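Local coordinates for protein dihydrodipicolinate synthase (Oceanobacillus iheyensis HTE831, PDB 3D0C) that probably catalyses the pyruvate-dependent formation of 4-hydroxy-tetrahydrodipicolinate in lysine biosynthesis, as a TIM-barrel lyase of the DapA family, at residues E127-I132 with S140-K145; I120-A125 with D151-E156. The protein carries 1 engineered substitution. All blocks are in the same frame, centred on the assembly; numbering follows the deposited sequence.

Contact 1 of 2, residues E127-I132 with S140-K145; sequences EYYRNI and SIIYFK
Y129, reaching inward from helix 122-135, lays one face of its ring on the side chain of I142 in strand 140-144, and this apolar packing makes up most of the contact. CD1 of I142 sits over that face, displaced toward the rim, in a CH-pi contact 4.1 Å from the centroid of the Y129 ring. CG2 of I142 takes the hydroxyl end, 3.7 Å from CZ of Y129. Both branches can touch one ring because CG1 stands beside the backbone N of I142 (chi1 -65°) and carries CD1 back toward the helix, while CG2 lies anti to that N.

The polar link runs through a water. OH of Y129 lies 2.5 Å from the water oxygen, which donates to the carbonyl O of Y143 at 2.7 Å. A phenylalanine here would probably leave this water without its phenolic partner and break the bridge to O of Y143.

On the helix's outward side, NH2 of R130 pairs with OE2 of E127 at 3.0 Å, a salt bridge tilted out of both planar groups. The ring of Y143 leads away from the helix and packs against K167, the predicted Schiff-base lysine, and its OH accepts from NZ of K145. The whole is the helix-on-strand packing of a beta-alpha-beta unit (109-112, 122-135, 140-144) in a TIM barrel, on the strand that carries Y143, the predicted proton donor/acceptor.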
loop_
_atom_site.group_PDB
_atom_site.type_symbol
_atom_site.label_atom_id
_atom_site.label_comp_id
_atom_site.label_asym_id
_atom_site.label_seq_id
_atom_site.Cartn_x
_atom_site.Cartn_y
_atom_site.Cartn_z
ATOM N N GLU A 127 -11.410 -13.521 3.763
ATOM C CA GLU A 127 -10.830 -14.587 2.939
ATOM C C GLU A 127 -9.310 -14.458 2.827
ATOM O O GLU A 127 -8.574 -15.447 2.908
ATOM C CB GLU A 127 -11.459 -14.566 1.544
ATOM C CG GLU A 127 -12.943 -14.861 1.548
ATOM C CD GLU A 127 -13.254 -16.216 2.150
ATOM O OE1 GLU A 127 -12.792 -17.231 1.581
ATOM O OE2 GLU A 127 -13.949 -16.267 3.193
ATOM N N TYR A 128 -8.848 -13.229 2.636
ATOM C CA TYR A 128 -7.422 -12.933 2.522
ATOM C C TYR A 128 -6.707 -13.430 3.772
ATOM O O TYR A 128 -5.770 -14.246 3.709
ATOM C CB TYR A 128 -7.225 -11.418 2.387
ATOM C CG TYR A 128 -5.785 -10.979 2.317
ATOM C CD1 TYR A 128 -5.069 -11.064 1.127
ATOM C CD2 TYR A 128 -5.130 -10.488 3.446
ATOM C CE1 TYR A 128 -3.734 -10.669 1.060
ATOM C CE2 TYR A 128 -3.802 -10.094 3.394
ATOM C CZ TYR A 128 -3.107 -10.185 2.198
ATOM O OH TYR A 128 -1.790 -9.791 2.155
ATOM N N TYR A 129 -7.159 -12.937 4.917
ATOM C CA TYR A 129 -6.556 -13.314 6.190
ATOM C C TYR A 129 -6.628 -14.800 6.511
ATOM O O TYR A 129 -5.646 -15.424 6.894
ATOM C CB TYR A 129 -7.211 -12.529 7.330
ATOM C CG TYR A 129 -6.870 -11.058 7.339
ATOM C CD1 TYR A 129 -5.542 -10.630 7.290
ATOM C CD2 TYR A 129 -7.872 -10.095 7.406
ATOM C CE1 TYR A 129 -5.225 -9.275 7.308
ATOM C CE2 TYR A 129 -7.566 -8.735 7.426
ATOM C CZ TYR A 129 -6.241 -8.333 7.375
ATOM O OH TYR A 129 -5.935 -6.993 7.388
ATOM N N ARG A 130 -7.804 -15.377 6.362
ATOM C CA ARG A 130 -7.962 -16.792 6.675
ATOM C C ARG A 130 -7.112 -17.742 5.823
ATOM O O ARG A 130 -6.574 -18.726 6.341
ATOM C CB ARG A 130 -9.437 -17.183 6.570
ATOM C CG ARG A 130 -9.691 -18.624 6.951
ATOM C CD ARG A 130 -11.095 -18.767 7.483
ATOM N NE ARG A 130 -12.067 -18.267 6.526
ATOM C CZ ARG A 130 -13.237 -17.759 6.876
ATOM N NH1 ARG A 130 -13.556 -17.689 8.161
ATOM N NH2 ARG A 130 -14.084 -17.340 5.948
ATOM N N ASN A 131 -7.010 -17.483 4.519
ATOM C CA ASN A 131 -6.215 -18.361 3.678
ATOM C C ASN A 131 -4.729 -18.292 4.063
ATOM O O ASN A 131 -4.017 -19.281 3.944
ATOM C CB ASN A 131 -6.395 -18.010 2.200
ATOM C CG ASN A 131 -7.812 -18.262 1.708
ATOM O OD1 ASN A 131 -8.578 -19.015 2.321
ATOM N ND2 ASN A 131 -8.165 -17.643 0.586
ATOM N N ILE A 132 -4.257 -17.138 4.529
ATOM C CA ILE A 132 -2.856 -17.034 4.899
ATOM C C ILE A 132 -2.563 -17.757 6.222
ATOM O O ILE A 132 -1.644 -18.582 6.294
ATOM C CB ILE A 132 -2.415 -15.556 4.966
ATOM C CG1 ILE A 132 -2.545 -14.941 3.568
ATOM C CG2 ILE A 132 -0.978 -15.439 5.488
ATOM C CD1 ILE A 132 -2.281 -13.487 3.525
ATOM N N SER A 140 -0.538 -16.368 13.873
ATOM C CA SER A 140 -0.499 -15.088 13.208
ATOM C C SER A 140 -1.099 -13.988 14.054
ATOM O O SER A 140 -1.944 -14.195 14.914
ATOM C CB SER A 140 -1.323 -15.112 11.914
ATOM O OG SER A 140 -0.781 -15.992 10.956
ATOM N N ILE A 141 -0.637 -12.789 13.767
ATOM C CA ILE A 141 -1.180 -11.588 14.369
ATOM C C ILE A 141 -1.550 -10.713 13.165
ATOM O O ILE A 141 -0.880 -10.794 12.117
ATOM C CB ILE A 141 -0.148 -10.857 15.223
ATOM C CG1 ILE A 141 0.153 -11.667 16.487
ATOM C CG2 ILE A 141 -0.673 -9.476 15.613
ATOM C CD1 ILE A 141 1.323 -11.121 17.270
ATOM N N ILE A 142 -2.630 -9.931 13.306
ATOM C CA ILE A 142 -3.083 -9.025 12.246
ATOM C C ILE A 142 -2.913 -7.552 12.616
ATOM O O ILE A 142 -3.337 -7.114 13.689
ATOM C CB ILE A 142 -4.564 -9.252 11.879
ATOM C CG1 ILE A 142 -4.707 -10.644 11.269
ATOM C CG2 ILE A 142 -5.081 -8.182 10.888
ATOM C CD1 ILE A 142 -6.103 -11.201 11.098
ATOM N N TYR A 143 -2.239 -6.817 11.728
ATOM C CA TYR A 143 -2.042 -5.382 11.876
ATOM C C TYR A 143 -3.273 -4.780 11.200
ATOM O O TYR A 143 -3.372 -4.734 9.971
ATOM C CB TYR A 143 -0.764 -4.946 11.169
ATOM C CG TYR A 143 -0.466 -3.469 11.327
ATOM C CD1 TYR A 143 -0.373 -2.875 12.590
ATOM C CD2 TYR A 143 -0.231 -2.673 10.213
ATOM C CE1 TYR A 143 -0.042 -1.508 12.731
ATOM C CE2 TYR A 143 0.097 -1.325 10.339
ATOM C CZ TYR A 143 0.194 -0.746 11.590
ATOM O OH TYR A 143 0.544 0.584 11.661
ATOM N N PHE A 144 -4.208 -4.342 12.034
ATOM C CA PHE A 144 -5.487 -3.776 11.604
ATOM C C PHE A 144 -5.499 -2.246 11.698
ATOM O O PHE A 144 -5.622 -1.682 12.789
ATOM C CB PHE A 144 -6.591 -4.355 12.497
ATOM C CG PHE A 144 -7.957 -4.327 11.883
ATOM C CD1 PHE A 144 -8.334 -5.289 10.957
ATOM C CD2 PHE A 144 -8.876 -3.344 12.244
ATOM C CE1 PHE A 144 -9.609 -5.278 10.394
ATOM C CE2 PHE A 144 -10.153 -3.320 11.689
ATOM C CZ PHE A 144 -10.521 -4.293 10.760
ATOM N N LYS A 145 -5.413 -1.570 10.555
ATOM C CA LYS A 145 -5.365 -0.115 10.564
ATOM C C LYS A 145 -6.292 0.612 9.590
ATOM O O LYS A 145 -6.252 1.840 9.509
ATOM C CB LYS A 145 -3.930 0.333 10.284
ATOM C CG LYS A 145 -3.507 0.076 8.846
ATOM C CD LYS A 145 -2.018 0.316 8.635
ATOM C CE LYS A 145 -1.607 1.734 9.001
ATOM N NZ LYS A 145 -0.121 1.892 8.997
HETATM O O HOH W 1 -3.549 -6.577 8.032
#

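Contact 2 of 2, residues I120-A125 with D151-E156; sequences ITDAGA and DDVIKE
V153 points its side chain from helix 152-157 at the first turn of helix 122-135. CG2 of V153 lies 3.8 Å from OD1 of D122, with CB and the backbone O of D122 close by as well. Both methyls of the valine lie loosely at CB of A125; CG1 of V153, which stands anti to its own backbone N (chi1 169°), is the nearer, 4.4 Å from CB of A125, and it also packs on the ring of Y129. The valine thus straddles two residues on the same helical turn, its side chain oblique to that of the aspartate.

OD1 of D122 both lies beside CG2 of V153 and accepts a hydrogen bond from the backbone N of S150, just ahead of D151, so the methyl sits next to an oxygen already engaged. A125 turns its CB toward helix 152-157.

T121 faces away from this interface and caps the helix: its OG1 accepts from N of G124 at 3.1 Å, with an N-H...O angle of 153°. Near the other segment's N-terminal end, D151 forms a salt bridge with R175, while D152 OD1 has a weak one to K155 NZ, 3.3 Å long.

Between the segments themselves, then, the chemistry is van der Waals contact of the valine methyls with the alanine methyl and with CB and OD1 of the aspartate; the contact is essentially apolar, and the polar oxygen at its edge is satisfied by N of S150.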
loop_
_atom_site.group_PDB
_atom_site.type_symbol
_atom_site.label_atom_id
_atom_site.label_comp_id
_atom_site.label_asym_id
_atom_site.label_seq_id
_atom_site.Cartn_x
_atom_site.Cartn_y
_atom_site.Cartn_z
ATOM N N ILE A 120 -10.438 -3.295 -1.244
ATOM C CA ILE A 120 -10.657 -4.353 -0.270
ATOM C C ILE A 120 -12.054 -4.206 0.336
ATOM O O ILE A 120 -12.565 -3.090 0.462
ATOM C CB ILE A 120 -9.553 -4.288 0.839
ATOM C CG1 ILE A 120 -9.709 -5.440 1.830
ATOM C CG2 ILE A 120 -9.614 -2.950 1.570
ATOM C CD1 ILE A 120 -8.522 -5.583 2.770
ATOM N N THR A 121 -12.681 -5.338 0.660
ATOM C CA THR A 121 -14.009 -5.354 1.272
ATOM C C THR A 121 -13.923 -6.228 2.521
ATOM O O THR A 121 -12.994 -7.020 2.660
ATOM C CB THR A 121 -15.090 -5.957 0.332
ATOM O OG1 THR A 121 -14.837 -7.356 0.131
ATOM C CG2 THR A 121 -15.076 -5.251 -1.025
ATOM N N ASP A 122 -14.887 -6.082 3.425
ATOM C CA ASP A 122 -14.901 -6.878 4.649
ATOM C C ASP A 122 -14.851 -8.375 4.336
ATOM O O ASP A 122 -14.019 -9.104 4.864
ATOM C CB ASP A 122 -16.164 -6.596 5.478
ATOM C CG ASP A 122 -16.231 -5.164 5.989
ATOM O OD1 ASP A 122 -15.171 -4.605 6.332
ATOM O OD2 ASP A 122 -17.346 -4.602 6.072
ATOM N N ALA A 123 -15.759 -8.828 3.483
ATOM C CA ALA A 123 -15.825 -10.242 3.119
ATOM C C ALA A 123 -14.554 -10.758 2.439
ATOM O O ALA A 123 -14.125 -11.888 2.680
ATOM C CB ALA A 123 -17.038 -10.487 2.222
ATOM N N GLY A 124 -13.956 -9.932 1.586
ATOM C CA GLY A 124 -12.738 -10.332 0.900
ATOM C C GLY A 124 -11.552 -10.326 1.851
ATOM O O GLY A 124 -10.627 -11.139 1.723
ATOM N N ALA A 125 -11.575 -9.400 2.804
ATOM C CA ALA A 125 -10.508 -9.295 3.791
ATOM C C ALA A 125 -10.505 -10.572 4.627
ATOM O O ALA A 125 -9.451 -11.139 4.908
ATOM C CB ALA A 125 -10.736 -8.078 4.691
ATOM N N ASP A 151 -14.938 -3.846 12.193
ATOM C CA ASP A 151 -14.316 -4.621 13.247
ATOM C C ASP A 151 -14.863 -6.051 13.225
ATOM O O ASP A 151 -14.295 -6.942 13.850
ATOM C CB ASP A 151 -14.568 -3.971 14.612
ATOM C CG ASP A 151 -13.867 -2.633 14.749
ATOM O OD1 ASP A 151 -12.690 -2.558 14.331
ATOM O OD2 ASP A 151 -14.479 -1.670 15.267
ATOM N N ASP A 152 -15.953 -6.279 12.498
ATOM C CA ASP A 152 -16.511 -7.626 12.414
ATOM C C ASP A 152 -15.555 -8.571 11.680
ATOM O O ASP A 152 -15.696 -9.787 11.764
ATOM C CB ASP A 152 -17.861 -7.617 11.702
ATOM C CG ASP A 152 -18.953 -6.933 12.510
ATOM O OD1 ASP A 152 -18.876 -6.890 13.760
ATOM O OD2 ASP A 152 -19.912 -6.449 11.877
ATOM N N VAL A 153 -14.596 -8.013 10.944
ATOM C CA VAL A 153 -13.605 -8.832 10.242
ATOM C C VAL A 153 -12.805 -9.550 11.329
ATOM O O VAL A 153 -12.520 -10.748 11.235
ATOM C CB VAL A 153 -12.625 -7.966 9.414
ATOM C CG1 VAL A 153 -11.441 -8.817 8.924
ATOM C CG2 VAL A 153 -13.355 -7.337 8.243
ATOM N N ILE A 154 -12.445 -8.786 12.357
ATOM C CA ILE A 154 -11.698 -9.305 13.490
ATOM C C ILE A 154 -12.555 -10.328 14.244
ATOM O O ILE A 154 -12.091 -11.424 14.556
ATOM C CB ILE A 154 -11.300 -8.161 14.466
ATOM C CG1 ILE A 154 -10.246 -7.256 13.821
ATOM C CG2 ILE A 154 -10.778 -8.744 15.769
ATOM C CD1 ILE A 154 -9.961 -5.987 14.611
ATOM N N LYS A 155 -13.800 -9.957 14.532
ATOM C CA LYS A 155 -14.729 -10.827 15.259
ATOM C C LYS A 155 -14.902 -12.171 14.558
ATOM O O LYS A 155 -14.908 -13.228 15.198
ATOM C CB LYS A 155 -16.087 -10.129 15.406
ATOM C CG LYS A 155 -16.029 -8.878 16.285
ATOM C CD LYS A 155 -17.310 -8.048 16.227
ATOM C CE LYS A 155 -18.523 -8.827 16.703
ATOM N NZ LYS A 155 -19.739 -7.959 16.709
ATOM N N GLU A 156 -15.032 -12.117 13.239
ATOM C CA GLU A 156 -15.186 -13.308 12.411
ATOM C C GLU A 156 -13.978 -14.246 12.501
ATOM O O GLU A 156 -14.126 -15.469 12.560
ATOM C CB GLU A 156 -15.384 -12.887 10.953
ATOM C CG GLU A 156 -15.141 -13.985 9.944
ATOM C CD GLU A 156 -16.402 -14.735 9.594
ATOM O OE1 GLU A 156 -17.086 -15.213 10.524
ATOM O OE2 GLU A 156 -16.707 -14.844 8.386
#

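From the N terminus, the chain enters helix 122-135 through I120-A125, the first half of contact 2, and runs straight on into E127-I132, the first half of contact 1. After a short turn, strand 140-144 comes back against the helix and closes the smaller loop, contact 1. The chain then leaves the barrel strand, and D151-E156 closes the larger loop, contact 2, which encloses the first without crossing it. Helix 122-135 is therefore held to its following strand and to the next helix. The two sites also touch: F144 packs on I154, and Y129 on V153, so the strand and both helices share one buried patch between barrel and helices.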